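Local coordinates for protein flavin-dependent monooxygenase, oxygenase subunit HsaA (Rhodococcus sp., PDB 2RFQ) that hydroxylates the phenolic ring of the cholesterol catabolite 3-HSA to the catechol 3,4-DHSA, using reduced flavin and molecular oxygen as the oxygenase component of a two-component monooxygenase, at residues 99-104 / 221-226; 229-234 / 299-304. One frame throughout, in Å; residues are numbered along the deposited sequence.

Overall arrangement
The two contacts follow one another along the chain: contact 1 closes at residue 226 and contact 2 opens at 229, their centres about 19 Å apart. Contact 1 joins the start of helix 101-108 to the loop between helices 210-214 and 233-266; contact 2 takes the end of that same connection, as it enters helix 233-266, and sets it against helix 277-309. Where they adjoin, L221 CD2 packs 3.5 Å from Y229 O. The connection thus runs from the sheet region, after strand 207-209 and helix 210-214, into the C-terminal helices of this acyl-CoA dehydrogenase-like flavoprotein, packed midway against helix 101-108 and, at its end, against helix 277-309. Both contacts lie away from the residues that probably bind the flavin.

Contact 1: 99-104 / 221-226; sequences FSQQAQ and LERNTA
The terminal amide of Q101 lies over the guanidinium of R223, the two planes 17° apart. Its NE2 stands 3.8 Å above the centre of the R223 group, while Q101 OE1 reaches 3.4 Å from R223 NE. That approach has a poor angle for a hydrogen bond, so the evidence is for stacking; the amide's NE2 is instead bonded to Q57 OE1. Q101 CG is anti to the backbone N (chi1 176°), and the bend at chi2 lays the amide over R223.

Deeper in, Q104 and N224 meet from opposite directions. N224 ND2 donates to Q104 OE1 at 2.9 Å, with an N-H...O angle of 161°; the acceptor lies in the N224 amide plane, but the donor is tilted from the carbonyl plane of Q104. W58 NE1 is a second donor to the same oxygen, and N224 ND2 also bonds A97 O. The interface joins the beginning of helix 101-108, part of the N-terminal acyl-CoA dehydrogenase-like region, to the loop that leads into the C-terminal helices. S100 is the N-cap of helix 101-108, its OG accepting from A103 N at 3.0 Å. One turn on, Q104 NE2 donates to F99 O at 2.9 Å, from above the carbonyl plane, fixing which end of the buried Q104 amide faces the residue before the cap.

Contact 2: 229-234 / 299-304; sequences YKMPWG and GNVADE
M231, a selenomethionine, extends from CB through CG to a selenium that lies 3.7 Å from E304 CB, against the base of the glutamate side chain. The bend at chi2 (-83°) sets the selenium there; that at chi3 (-69°) then folds the terminal methyl CE back, so that it meets two residues one helical turn apart: V301 CG1 at 3.9 Å, an apolar contact with the chains nearly perpendicular, and E304 OE1 at 3.4 Å. The P232 ring adds to this packing, its CG also 3.4 Å from E304 OE1. One carboxylate oxygen is thus bordered by carbon atoms of both M231 and P232, while the other, OE2, is hydrogen-bonded to T235 OG1 in the first turn of helix 233-266. Shortening E304 to an alanine is likely to leave T235 OG1 without this partner and open a gap beside M231 CE and the proline ring. With P232 at the N-cap position of helix 233-266 and V301 and E304 on helix 277-309, the geometry is that of a helix start packed against the flank of a neighbouring helix, within the C-terminal helical bundle of the acyl-CoA dehydrogenase fold.

Contact 1: 99-104 / 221-226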
loop_
_atom_site.group_PDB
_atom_site.type_symbol
_atom_site.label_atom_id
_atom_site.label_comp_id
_atom_site.label_asym_id
_atom_site.label_seq_id
_atom_site.Cartn_x
_atom_site.Cartn_y
_atom_site.Cartn_z
ATOM N N PHE A 99 25.533 5.578 34.762
ATOM C CA PHE A 99 26.957 5.392 35.025
ATOM C C PHE A 99 27.224 5.596 36.521
ATOM O O PHE A 99 26.370 6.103 37.266
ATOM C CB PHE A 99 27.831 6.381 34.234
ATOM C CG PHE A 99 28.057 6.007 32.780
ATOM C CD1 PHE A 99 29.334 5.653 32.320
ATOM C CD2 PHE A 99 27.006 6.085 31.857
ATOM C CE1 PHE A 99 29.553 5.363 30.944
ATOM C CE2 PHE A 99 27.218 5.786 30.494
ATOM C CZ PHE A 99 28.489 5.441 30.036
ATOM N N SER A 100 28.427 5.225 36.941
ATOM C CA SER A 100 28.841 5.421 38.329
ATOM C C SER A 100 28.672 6.883 38.744
ATOM O O SER A 100 28.782 7.812 37.906
ATOM C CB SER A 100 30.309 5.006 38.492
ATOM O OG SER A 100 31.151 5.931 37.811
ATOM N N GLN A 101 28.447 7.087 40.043
ATOM C CA GLN A 101 28.382 8.424 40.597
ATOM C C GLN A 101 29.640 9.215 40.236
ATOM O O GLN A 101 29.573 10.419 39.946
ATOM C CB GLN A 101 28.224 8.350 42.124
ATOM C CG GLN A 101 28.237 9.700 42.810
ATOM C CD GLN A 101 26.968 10.503 42.581
ATOM O OE1 GLN A 101 25.890 9.945 42.357
ATOM N NE2 GLN A 101 27.095 11.835 42.642
ATOM N N GLN A 102 30.788 8.538 40.233
ATOM C CA GLN A 102 32.057 9.214 39.960
ATOM C C GLN A 102 32.093 9.730 38.533
ATOM O O GLN A 102 32.561 10.837 38.285
ATOM C CB GLN A 102 33.231 8.273 40.224
ATOM C CG GLN A 102 34.594 8.928 40.095
ATOM C CD GLN A 102 35.733 7.913 40.305
ATOM O OE1 GLN A 102 35.509 6.785 40.783
ATOM N NE2 GLN A 102 36.955 8.308 39.959
ATOM N N ALA A 103 31.580 8.933 37.594
ATOM C CA ALA A 103 31.507 9.365 36.187
ATOM C C ALA A 103 30.596 10.597 36.034
ATOM O O ALA A 103 30.936 11.558 35.337
ATOM C CB ALA A 103 31.006 8.227 35.307
ATOM N N GLN A 104 29.455 10.586 36.716
ATOM C CA GLN A 104 28.556 11.759 36.680
ATOM C C GLN A 104 29.228 12.994 37.271
ATOM O O GLN A 104 29.082 14.086 36.748
ATOM C CB GLN A 104 27.272 11.477 37.446
ATOM C CG GLN A 104 26.434 10.360 36.859
ATOM C CD GLN A 104 25.353 9.922 37.823
ATOM O OE1 GLN A 104 24.550 10.740 38.275
ATOM N NE2 GLN A 104 25.363 8.637 38.184
ATOM N N LEU A 221 22.053 3.752 39.513
ATOM C CA LEU A 221 20.722 3.524 40.086
ATOM C C LEU A 221 20.726 3.609 41.606
ATOM O O LEU A 221 19.673 3.770 42.222
ATOM C CB LEU A 221 20.170 2.159 39.671
ATOM C CG LEU A 221 19.885 1.954 38.182
ATOM C CD1 LEU A 221 19.394 0.538 37.992
ATOM C CD2 LEU A 221 18.870 2.970 37.663
ATOM N N GLU A 222 21.903 3.493 42.214
ATOM C CA GLU A 222 21.978 3.491 43.682
ATOM C C GLU A 222 21.520 4.844 44.229
ATOM O O GLU A 222 20.702 4.915 45.152
ATOM C CB GLU A 222 23.398 3.163 44.156
ATOM C CG GLU A 222 23.518 3.119 45.671
ATOM C CD GLU A 222 24.957 2.904 46.171
ATOM O OE1 GLU A 222 25.910 2.905 45.350
ATOM O OE2 GLU A 222 25.129 2.764 47.403
ATOM N N ARG A 223 22.026 5.914 43.623
ATOM C CA ARG A 223 21.652 7.269 44.022
ATOM C C ARG A 223 20.554 7.864 43.140
ATOM O O ARG A 223 19.761 8.672 43.605
ATOM C CB ARG A 223 22.893 8.174 44.075
ATOM C CG ARG A 223 23.885 7.750 45.159
ATOM C CD ARG A 223 24.949 8.803 45.450
ATOM N NE ARG A 223 24.401 10.160 45.368
ATOM C CZ ARG A 223 25.003 11.252 45.831
ATOM N NH1 ARG A 223 26.188 11.160 46.429
ATOM N NH2 ARG A 223 24.406 12.435 45.705
ATOM N N ASN A 224 20.509 7.475 41.861
ATOM C CA ASN A 224 19.479 7.992 40.966
ATOM C C ASN A 224 18.302 7.016 40.934
ATOM O O ASN A 224 18.221 6.134 40.076
ATOM C CB ASN A 224 20.052 8.264 39.569
ATOM C CG ASN A 224 21.126 9.345 39.582
ATOM O OD1 ASN A 224 21.021 10.326 40.317
ATOM N ND2 ASN A 224 22.160 9.177 38.755
ATOM N N THR A 225 17.407 7.188 41.903
ATOM C CA THR A 225 16.370 6.195 42.197
ATOM C C THR A 225 15.043 6.461 41.472
ATOM O O THR A 225 14.084 5.665 41.618
ATOM C CB THR A 225 16.095 6.117 43.733
ATOM O OG1 THR A 225 15.624 7.397 44.165
ATOM C CG2 THR A 225 17.381 5.768 44.498
ATOM N N ALA A 226 14.969 7.558 40.703
ATOM C CA ALA A 226 13.717 7.917 40.025
ATOM C C ALA A 226 13.278 6.785 39.076
ATOM O O ALA A 226 14.127 6.128 38.450
ATOM C CB ALA A 226 13.846 9.222 39.263
#

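Contact 2: 229-234 / 299-304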
loop_
_atom_site.group_PDB
_atom_site.type_symbol
_atom_site.label_atom_id
_atom_site.label_comp_id
_atom_site.label_asym_id
_atom_site.label_seq_id
_atom_site.Cartn_x
_atom_site.Cartn_y
_atom_site.Cartn_z
ATOM N N TYR A 229 14.654 6.017 35.391
ATOM C CA TYR A 229 15.959 5.375 35.110
ATOM C C TYR A 229 15.878 3.845 35.078
ATOM O O TYR A 229 16.873 3.186 34.755
ATOM C CB TYR A 229 17.075 5.881 36.053
ATOM C CG TYR A 229 17.187 7.374 35.987
ATOM C CD1 TYR A 229 17.515 8.008 34.775
ATOM C CD2 TYR A 229 16.896 8.172 37.094
ATOM C CE1 TYR A 229 17.541 9.399 34.654
ATOM C CE2 TYR A 229 16.946 9.550 37.005
ATOM C CZ TYR A 229 17.277 10.164 35.791
ATOM O OH TYR A 229 17.308 11.527 35.681
ATOM N N LYS A 230 14.698 3.286 35.377
ATOM C CA LYS A 230 14.493 1.834 35.302
ATOM C C LYS A 230 13.833 1.454 33.964
ATOM O O LYS A 230 13.536 0.275 33.718
ATOM C CB LYS A 230 13.675 1.348 36.495
ATOM C CG LYS A 230 14.438 1.568 37.785
ATOM C CD LYS A 230 13.672 1.082 38.999
ATOM C CE LYS A 230 14.584 1.147 40.234
ATOM N NZ LYS A 230 14.814 2.547 40.723
HETATM N N MSE A 231 13.582 2.460 33.123
HETATM C CA MSE A 231 13.012 2.189 31.794
HETATM C C MSE A 231 14.002 1.393 30.939
HETATM O O MSE A 231 15.193 1.628 31.027
HETATM C CB MSE A 231 12.662 3.495 31.071
HETATM C CG MSE A 231 11.542 4.260 31.743
HETATM SE SE MSE A 231 9.783 3.558 31.205
HETATM C CE MSE A 231 9.799 4.158 29.318
ATOM N N PRO A 232 13.494 0.463 30.104
ATOM C CA PRO A 232 14.374 -0.336 29.257
ATOM C C PRO A 232 15.008 0.476 28.133
ATOM O O PRO A 232 14.311 1.246 27.472
ATOM C CB PRO A 232 13.438 -1.437 28.705
ATOM C CG PRO A 232 12.092 -0.833 28.711
ATOM C CD PRO A 232 12.079 0.079 29.951
ATOM N N TRP A 233 16.323 0.307 27.942
ATOM C CA TRP A 233 17.030 0.951 26.829
ATOM C C TRP A 233 16.374 0.646 25.484
ATOM O O TRP A 233 16.348 1.521 24.602
ATOM C CB TRP A 233 18.491 0.481 26.809
ATOM C CG TRP A 233 19.387 1.151 25.776
ATOM C CD1 TRP A 233 20.048 0.528 24.758
ATOM C CD2 TRP A 233 19.766 2.544 25.702
ATOM N NE1 TRP A 233 20.794 1.436 24.047
ATOM C CE2 TRP A 233 20.649 2.677 24.603
ATOM C CE3 TRP A 233 19.447 3.682 26.446
ATOM C CZ2 TRP A 233 21.226 3.900 24.239
ATOM C CZ3 TRP A 233 20.006 4.922 26.068
ATOM C CH2 TRP A 233 20.894 5.011 24.976
ATOM N N GLY A 234 15.871 -0.580 25.321
ATOM C CA GLY A 234 15.254 -0.995 24.056
ATOM C C GLY A 234 14.014 -0.191 23.685
ATOM O O GLY A 234 13.601 -0.176 22.520
ATOM N N GLY A 299 2.128 6.088 23.962
ATOM C CA GLY A 299 1.323 5.124 24.744
ATOM C C GLY A 299 2.138 4.010 25.372
ATOM O O GLY A 299 1.964 3.689 26.567
ATOM N N ASN A 300 2.997 3.382 24.574
ATOM C CA ASN A 300 3.821 2.307 25.101
ATOM C C ASN A 300 4.790 2.833 26.167
ATOM O O ASN A 300 5.008 2.184 27.178
ATOM C CB ASN A 300 4.574 1.605 23.966
ATOM C CG ASN A 300 3.662 0.821 23.055
ATOM O OD1 ASN A 300 3.852 0.827 21.811
ATOM N ND2 ASN A 300 2.698 0.111 23.632
ATOM N N VAL A 301 5.363 4.018 25.926
ATOM C CA VAL A 301 6.232 4.637 26.935
ATOM C C VAL A 301 5.439 4.884 28.231
ATOM O O VAL A 301 5.894 4.543 29.327
ATOM C CB VAL A 301 6.871 5.943 26.409
ATOM C CG1 VAL A 301 7.472 6.722 27.561
ATOM C CG2 VAL A 301 7.977 5.597 25.393
ATOM N N ALA A 302 4.250 5.462 28.089
ATOM C CA ALA A 302 3.403 5.731 29.275
ATOM C C ALA A 302 3.072 4.443 30.076
ATOM O O ALA A 302 3.095 4.432 31.325
ATOM C CB ALA A 302 2.118 6.463 28.844
ATOM N N ASP A 303 2.760 3.369 29.361
ATOM C CA ASP A 303 2.425 2.095 29.999
ATOM C C ASP A 303 3.619 1.523 30.737
ATOM O O ASP A 303 3.495 1.067 31.886
ATOM C CB ASP A 303 1.899 1.108 28.957
ATOM C CG ASP A 303 0.497 1.464 28.462
ATOM O OD1 ASP A 303 -0.104 2.453 28.934
ATOM O OD2 ASP A 303 -0.016 0.707 27.625
ATOM N N GLU A 304 4.797 1.554 30.109
ATOM C CA GLU A 304 5.995 1.074 30.807
ATOM C C GLU A 304 6.223 1.892 32.080
ATOM O O GLU A 304 6.463 1.341 33.161
ATOM C CB GLU A 304 7.234 1.143 29.910
ATOM C CG GLU A 304 7.134 0.297 28.617
ATOM C CD GLU A 304 8.405 0.292 27.809
ATOM O OE1 GLU A 304 9.351 1.031 28.152
ATOM O OE2 GLU A 304 8.454 -0.460 26.800
#